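Local coordinates for CD1-2 antigen (Gallus gallus, PDB 3DBX), which probably binds lipid antigens in a hydrophobic groove of its MHC class I-like domain and displays them at the cell surface for recognition by T cells, at residues 19-24 and 83-88; 95-100 and 119-124. All coordinates share one frame; numbering follows the deposited sequence.

Interaction 1: residues 19-24 and 83-88; sequences LLLGNV and FMHEMT. With NAG (2-acetamido-2-deoxy-beta-D-glucopyranose), chain C; PLM (palmitic acid), chain F.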
loop_
_atom_site.group_PDB
_atom_site.type_symbol
_atom_site.label_atom_id
_atom_site.label_comp_id
_atom_site.label_asym_id
_atom_site.label_seq_id
_atom_site.Cartn_x
_atom_site.Cartn_y
_atom_site.Cartn_z
ATOM N N LEU A 19 -3.166 -12.715 -9.874
ATOM C CA LEU A 19 -3.817 -13.873 -10.437
ATOM C C LEU A 19 -3.177 -15.070 -9.741
ATOM O O LEU A 19 -2.037 -15.388 -10.015
ATOM C CB LEU A 19 -3.571 -13.931 -11.952
ATOM C CG LEU A 19 -4.415 -13.020 -12.852
ATOM C CD1 LEU A 19 -4.211 -11.544 -12.484
ATOM C CD2 LEU A 19 -4.129 -13.227 -14.303
ATOM N N LEU A 20 -3.897 -15.654 -8.788
ATOM C CA LEU A 20 -3.452 -16.833 -8.059
ATOM C C LEU A 20 -4.075 -18.048 -8.702
ATOM O O LEU A 20 -5.289 -18.307 -8.592
ATOM C CB LEU A 20 -3.802 -16.764 -6.570
ATOM C CG LEU A 20 -3.643 -18.051 -5.728
ATOM C CD1 LEU A 20 -2.303 -18.825 -5.941
ATOM C CD2 LEU A 20 -3.848 -17.717 -4.249
ATOM N N LEU A 21 -3.219 -18.790 -9.386
ATOM C CA LEU A 21 -3.621 -19.924 -10.159
ATOM C C LEU A 21 -3.422 -21.181 -9.298
ATOM O O LEU A 21 -2.370 -21.812 -9.329
ATOM C CB LEU A 21 -2.797 -19.954 -11.451
ATOM C CG LEU A 21 -3.240 -19.145 -12.682
ATOM C CD1 LEU A 21 -3.760 -17.763 -12.369
ATOM C CD2 LEU A 21 -2.144 -19.109 -13.759
ATOM N N GLY A 22 -4.464 -21.507 -8.531
ATOM C CA GLY A 22 -4.495 -22.652 -7.614
ATOM C C GLY A 22 -4.227 -23.996 -8.237
ATOM O O GLY A 22 -3.173 -24.574 -8.014
ATOM N N ASN A 23 -5.203 -24.512 -8.983
ATOM C CA ASN A 23 -5.041 -25.704 -9.830
ATOM C C ASN A 23 -5.511 -25.384 -11.252
ATOM O O ASN A 23 -5.758 -24.220 -11.586
ATOM C CB ASN A 23 -5.784 -26.931 -9.257
ATOM C CG ASN A 23 -7.220 -26.625 -8.839
ATOM O OD1 ASN A 23 -7.830 -25.679 -9.334
ATOM N ND2 ASN A 23 -7.765 -27.441 -7.927
ATOM N N VAL A 24 -5.641 -26.400 -12.090
ATOM C CA VAL A 24 -6.058 -26.174 -13.475
ATOM C C VAL A 24 -7.430 -25.438 -13.587
ATOM O O VAL A 24 -7.572 -24.487 -14.356
ATOM C CB VAL A 24 -5.959 -27.474 -14.303
ATOM C CG1 VAL A 24 -6.912 -28.538 -13.777
ATOM C CG2 VAL A 24 -6.172 -27.195 -15.779
ATOM N N PHE A 83 -4.197 -16.303 -20.725
ATOM C CA PHE A 83 -2.802 -16.149 -21.123
ATOM C C PHE A 83 -1.836 -16.646 -20.041
ATOM O O PHE A 83 -0.794 -17.218 -20.364
ATOM C CB PHE A 83 -2.484 -14.692 -21.444
ATOM C CG PHE A 83 -1.079 -14.478 -21.935
ATOM C CD1 PHE A 83 -0.701 -14.897 -23.213
ATOM C CD2 PHE A 83 -0.128 -13.866 -21.117
ATOM C CE1 PHE A 83 0.599 -14.704 -23.669
ATOM C CE2 PHE A 83 1.178 -13.675 -21.562
ATOM C CZ PHE A 83 1.542 -14.089 -22.836
ATOM N N MET A 84 -2.174 -16.420 -18.769
ATOM C CA MET A 84 -1.303 -16.872 -17.669
ATOM C C MET A 84 -1.358 -18.388 -17.460
ATOM O O MET A 84 -0.315 -19.022 -17.297
ATOM C CB MET A 84 -1.583 -16.115 -16.380
ATOM C CG MET A 84 -1.280 -14.591 -16.428
ATOM S SD MET A 84 0.352 -14.126 -17.071
ATOM C CE MET A 84 0.193 -12.341 -17.096
ATOM N N HIS A 85 -2.558 -18.970 -17.494
ATOM C CA HIS A 85 -2.709 -20.439 -17.500
ATOM C C HIS A 85 -1.946 -21.094 -18.647
ATOM O O HIS A 85 -1.395 -22.177 -18.481
ATOM C CB HIS A 85 -4.183 -20.862 -17.562
ATOM C CG HIS A 85 -4.870 -20.893 -16.231
ATOM N ND1 HIS A 85 -4.723 -21.934 -15.339
ATOM C CD2 HIS A 85 -5.715 -20.013 -15.643
ATOM C CE1 HIS A 85 -5.444 -21.694 -14.257
ATOM N NE2 HIS A 85 -6.056 -20.533 -14.418
ATOM N N GLU A 86 -1.923 -20.434 -19.804
ATOM C CA GLU A 86 -1.255 -20.944 -21.002
ATOM C C GLU A 86 0.269 -20.947 -20.913
ATOM O O GLU A 86 0.919 -21.868 -21.409
ATOM C CB GLU A 86 -1.650 -20.131 -22.238
ATOM C CG GLU A 86 -3.145 -19.936 -22.482
ATOM C CD GLU A 86 -3.966 -21.204 -22.333
ATOM O OE1 GLU A 86 -3.875 -22.086 -23.221
ATOM O OE2 GLU A 86 -4.720 -21.299 -21.333
ATOM N N MET A 87 0.833 -19.897 -20.327
ATOM C CA MET A 87 2.288 -19.762 -20.213
ATOM C C MET A 87 2.859 -20.726 -19.170
ATOM O O MET A 87 3.973 -21.235 -19.322
ATOM C CB MET A 87 2.682 -18.314 -19.882
ATOM C CG MET A 87 2.342 -17.280 -20.966
ATOM S SD MET A 87 3.225 -17.461 -22.538
ATOM C CE MET A 87 2.097 -18.468 -23.509
ATOM N N THR A 88 2.083 -20.955 -18.109
ATOM C CA THR A 88 2.388 -21.972 -17.112
ATOM C C THR A 88 2.446 -23.328 -17.797
ATOM O O THR A 88 3.387 -24.085 -17.609
ATOM C CB THR A 88 1.330 -21.987 -15.983
ATOM O OG1 THR A 88 1.159 -20.663 -15.473
ATOM C CG2 THR A 88 1.769 -22.873 -14.842
HETATM C C1 NAG C . -9.052 -26.982 -7.436
HETATM C C2 NAG C . -9.676 -28.370 -7.222
HETATM C C3 NAG C . -11.032 -28.193 -6.544
HETATM C C4 NAG C . -10.828 -27.469 -5.222
HETATM C C5 NAG C . -10.201 -26.084 -5.453
HETATM C C6 NAG C . -9.987 -25.404 -4.092
HETATM C C7 NAG C . -9.100 -30.215 -8.751
HETATM C C8 NAG C . -9.590 -31.524 -8.191
HETATM N N2 NAG C . -9.815 -29.117 -8.470
HETATM O O3 NAG C . -11.685 -29.411 -6.299
HETATM O O4 NAG C . -12.076 -27.395 -4.555
HETATM O O5 NAG C . -8.999 -26.189 -6.230
HETATM O O6 NAG C . -8.811 -24.627 -4.013
HETATM O O7 NAG C . -8.076 -30.197 -9.443
HETATM C C1 PLM F . -4.429 -16.057 -25.191
HETATM O O1 PLM F . -5.318 -16.358 -24.354
HETATM O O2 PLM F . -3.630 -16.950 -25.556
HETATM C C2 PLM F . -4.308 -14.652 -25.757
HETATM C C3 PLM F . -4.943 -13.621 -24.821
HETATM C C4 PLM F . -4.672 -12.187 -25.269
HETATM C C5 PLM F . -3.406 -11.608 -24.632
HETATM C C6 PLM F . -3.637 -11.008 -23.243
HETATM C C7 PLM F . -2.428 -11.200 -22.328
HETATM C C8 PLM F . -1.648 -9.910 -22.144
HETATM C C9 PLM F . -1.109 -9.793 -20.721
HETATM C CA PLM F . -0.412 -8.446 -20.562
HETATM C CB PLM F . -0.649 -7.821 -19.194
HETATM C CC PLM F . -1.809 -6.832 -19.195
HETATM C CD PLM F . -1.340 -5.394 -19.374
HETATM C CE PLM F . -2.512 -4.549 -19.828
HETATM C CF PLM F . -2.640 -3.277 -19.001
HETATM C CG PLM F . -4.104 -2.879 -18.851
#
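Leu21 lies over one face of the His85 imidazole, its branch carbon CG 3.8 Å from the ring centroid and 19° off the ring normal, a CH-pi contact displaced toward the NE2 and CE1 rim. With CG anti to its carbonyl carbon (chi1 -85°), the leucine spreads its two methyls differently: CD1 stays near NE2, while CD2 slides past the ring onto the helix backbone, 3.9 Å from Met84 C, and also meets Met84 CB and Thr88 OG1. The imidazole is held from both nitrogens, ND1 hydrogen-bonded to Tyr95 OH and NE2 to Thr27 OG1, which together fix the ring's rotation; no hydrogen bond joins the two segments themselves. Its CE1 corner faces the turn after the strand, where Asn23 O lies at the ring edge near its plane, 3.7 Å from CE1, and Val24 O comes in obliquely. This is the packing of the MHC class I-like platform, in which helix 77-89 rides on the antiparallel floor that includes strand 12-21; the axes of 83-88 and 19-21 pass 10.1 Å apart at -45°. Further up the strand, Leu19 CD2 touches Met84 CG at 3.8 Å, the two side chains crossing at about a right angle. A bend at chi2 carries the sulfur end of Met84 away from the strand; the side chain also touches Met148 of helix 143-154. Thr88 OG1 donates to Met84 O at 2.9 Å, and Thr88 N reaches the same oxygen from the opposite face of its plane. On the helix flank turned from the strand, Phe83 CG packs 3.6 Å from C7 of the palmitic acid chain, whereas Asn23, whose CB points away from the helix, carries the covalently attached N-acetylglucosamine on ND2.

Interaction 2: residues 95-100 and 119-124; sequences YPRVFQ and IGEGGR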
loop_
_atom_site.group_PDB
_atom_site.type_symbol
_atom_site.label_atom_id
_atom_site.label_comp_id
_atom_site.label_asym_id
_atom_site.label_seq_id
_atom_site.Cartn_x
_atom_site.Cartn_y
_atom_site.Cartn_z
ATOM N N TYR A 95 1.240 -25.885 -10.881
ATOM C CA TYR A 95 0.444 -25.112 -9.909
ATOM C C TYR A 95 0.827 -25.419 -8.434
ATOM O O TYR A 95 1.317 -26.508 -8.150
ATOM C CB TYR A 95 -1.054 -25.390 -10.129
ATOM C CG TYR A 95 -1.595 -25.034 -11.520
ATOM C CD1 TYR A 95 -2.239 -23.819 -11.756
ATOM C CD2 TYR A 95 -1.458 -25.913 -12.584
ATOM C CE1 TYR A 95 -2.743 -23.498 -13.030
ATOM C CE2 TYR A 95 -1.948 -25.603 -13.860
ATOM C CZ TYR A 95 -2.585 -24.391 -14.071
ATOM O OH TYR A 95 -3.068 -24.103 -15.333
ATOM N N PRO A 96 0.600 -24.470 -7.491
ATOM C CA PRO A 96 0.081 -23.099 -7.677
ATOM C C PRO A 96 1.124 -22.197 -8.304
ATOM O O PRO A 96 2.329 -22.429 -8.171
ATOM C CB PRO A 96 -0.237 -22.619 -6.239
ATOM C CG PRO A 96 -0.084 -23.871 -5.344
ATOM C CD PRO A 96 0.873 -24.754 -6.070
ATOM N N ARG A 97 0.646 -21.200 -9.023
ATOM C CA ARG A 97 1.473 -20.139 -9.556
ATOM C C ARG A 97 0.785 -18.824 -9.180
ATOM O O ARG A 97 -0.435 -18.727 -9.260
ATOM C CB ARG A 97 1.573 -20.257 -11.078
ATOM C CG ARG A 97 2.566 -21.274 -11.560
ATOM C CD ARG A 97 3.988 -20.842 -11.302
ATOM N NE ARG A 97 4.869 -22.003 -11.301
ATOM C CZ ARG A 97 6.151 -21.974 -10.971
ATOM N NH1 ARG A 97 6.731 -20.842 -10.600
ATOM N NH2 ARG A 97 6.843 -23.086 -10.976
ATOM N N VAL A 98 1.546 -17.835 -8.728
ATOM C CA VAL A 98 0.984 -16.504 -8.518
ATOM C C VAL A 98 1.588 -15.519 -9.513
ATOM O O VAL A 98 2.806 -15.281 -9.515
ATOM C CB VAL A 98 1.221 -15.944 -7.090
ATOM C CG1 VAL A 98 0.388 -14.673 -6.872
ATOM C CG2 VAL A 98 0.893 -16.959 -6.029
ATOM N N PHE A 99 0.726 -14.909 -10.327
ATOM C CA PHE A 99 1.163 -13.853 -11.246
ATOM C C PHE A 99 0.673 -12.506 -10.758
ATOM O O PHE A 99 -0.387 -12.432 -10.155
ATOM C CB PHE A 99 0.664 -14.112 -12.677
ATOM C CG PHE A 99 1.325 -15.303 -13.352
ATOM C CD1 PHE A 99 2.433 -15.123 -14.177
ATOM C CD2 PHE A 99 0.830 -16.588 -13.165
ATOM C CE1 PHE A 99 3.052 -16.210 -14.793
ATOM C CE2 PHE A 99 1.423 -17.673 -13.786
ATOM C CZ PHE A 99 2.538 -17.485 -14.607
ATOM N N GLN A 100 1.433 -11.445 -11.033
ATOM C CA GLN A 100 1.065 -10.075 -10.625
ATOM C C GLN A 100 1.340 -9.084 -11.757
ATOM O O GLN A 100 2.294 -9.258 -12.532
ATOM C CB GLN A 100 1.808 -9.666 -9.354
ATOM C CG GLN A 100 1.369 -10.426 -8.081
ATOM C CD GLN A 100 2.372 -10.377 -6.966
ATOM O OE1 GLN A 100 3.250 -11.203 -6.910
ATOM N NE2 GLN A 100 2.227 -9.421 -6.056
ATOM N N ILE A 119 5.110 -7.227 -15.239
ATOM C CA ILE A 119 4.584 -8.536 -14.818
ATOM C C ILE A 119 5.578 -9.262 -13.903
ATOM O O ILE A 119 6.756 -9.330 -14.209
ATOM C CB ILE A 119 4.215 -9.447 -16.042
ATOM C CG1 ILE A 119 3.264 -8.699 -16.996
ATOM C CG2 ILE A 119 3.566 -10.718 -15.576
ATOM C CD1 ILE A 119 2.872 -9.453 -18.277
ATOM N N GLY A 120 5.087 -9.805 -12.788
ATOM C CA GLY A 120 5.874 -10.672 -11.923
ATOM C C GLY A 120 5.309 -12.081 -11.797
ATOM O O GLY A 120 4.109 -12.320 -12.027
ATOM N N GLU A 121 6.178 -13.015 -11.428
ATOM C CA GLU A 121 5.763 -14.360 -11.071
ATOM C C GLU A 121 6.496 -14.761 -9.807
ATOM O O GLU A 121 7.697 -14.492 -9.651
ATOM C CB GLU A 121 6.061 -15.344 -12.209
ATOM C CG GLU A 121 5.605 -16.791 -11.966
ATOM C CD GLU A 121 6.559 -17.572 -11.071
ATOM O OE1 GLU A 121 7.787 -17.347 -11.145
ATOM O OE2 GLU A 121 6.080 -18.396 -10.263
ATOM N N GLY A 122 5.770 -15.416 -8.903
ATOM C CA GLY A 122 6.332 -15.805 -7.613
ATOM C C GLY A 122 6.950 -14.659 -6.838
ATOM O O GLY A 122 7.881 -14.871 -6.076
ATOM N N GLY A 123 6.452 -13.442 -7.033
ATOM C CA GLY A 123 6.893 -12.296 -6.233
ATOM C C GLY A 123 8.224 -11.689 -6.639
ATOM O O GLY A 123 8.842 -10.985 -5.868
ATOM N N ARG A 124 8.678 -11.985 -7.854
ATOM C CA ARG A 124 9.876 -11.380 -8.419
ATOM C C ARG A 124 9.505 -10.912 -9.819
ATOM O O ARG A 124 8.563 -11.441 -10.399
ATOM C CB ARG A 124 11.001 -12.433 -8.533
ATOM C CG ARG A 124 11.406 -13.068 -7.206
ATOM C CD ARG A 124 12.487 -14.147 -7.367
ATOM N NE ARG A 124 12.061 -15.269 -8.210
ATOM C CZ ARG A 124 12.746 -15.742 -9.255
ATOM N NH1 ARG A 124 13.897 -15.182 -9.627
ATOM N NH2 ARG A 124 12.279 -16.784 -9.937
HETATM O O HOH W 1 4.142 -18.525 -8.191
#
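Arg97 NH1 and Glu121 OE2 form a short salt bridge of 2.6 Å across the two strands. The carboxylate oxygen sits at the guanidinium edge, practically in its plane, but the nitrogen meets OE2 from well above the carboxylate plane; the two planar groups are turned 56° against each other. Both chains bend at chi2 to meet. OE2 also accepts from a water that in turn takes the N-H of Val98, while OE1 is salt-bridged to Arg140, so two arginines share the carboxylate and would probably stabilise its charged form. Backbone bonds join the strands beside this pair: Gln100 and Gly120 make the two bonds of an antiparallel hydrogen-bonded pair, Gly120 N to Gln100 O at 2.9 Å and Gln100 N to Gly120 O at 3.0 Å. Beyond the non-hydrogen-bonded pair Phe99-Glu121, Gly122 N reaches Val98 O at 3.0 Å. On the face carrying Phe99, the methylene CG of Glu121 lies over the phenyl ring, 4.2 Å from its centroid and 24° off the normal, offset toward CE1. That placement follows from Glu121 CG standing opposite its backbone N (chi1 -177°), which lays the aliphatic part on the ring before the chain bends to the arginine. Met84 and Met148 from the helices above also pack on Phe99. Gln100 points to the other face, where its amide bonds to the second protein chain of the assembly. At the far end Glu121 to Arg124 form a type I' turn, with Gly122 and Gly123 both at positive phi, linking strand 113-121 to strand 124-130. Strands 97-107 and 113-121 thus form an antiparallel hairpin within the eight-stranded floor beneath the helices, as in the MHC class I-like antigen-binding platform.

Interactions 1 and 2 sit next to each other, their centres about 9 Å apart, because strands 12-21 and 97-107 are neighbours in one antiparallel sheet. Leu21 N lies 2.8 Å from Arg97 O in a probable backbone hydrogen bond, and the 2.7 Å between His85 ND1 and Tyr95 OH ties the helix of interaction 1 to the residues just before the strand of interaction 2. Thr88 of the same helix packs on Arg97 and Phe99. Both contacts also reach the bound palmitic acid: opposite the helix residue Phe83 of interaction 1, interaction 2 contributes Ile119 from the sheet, its side chain about 4 Å from the lipid at nearest atoms.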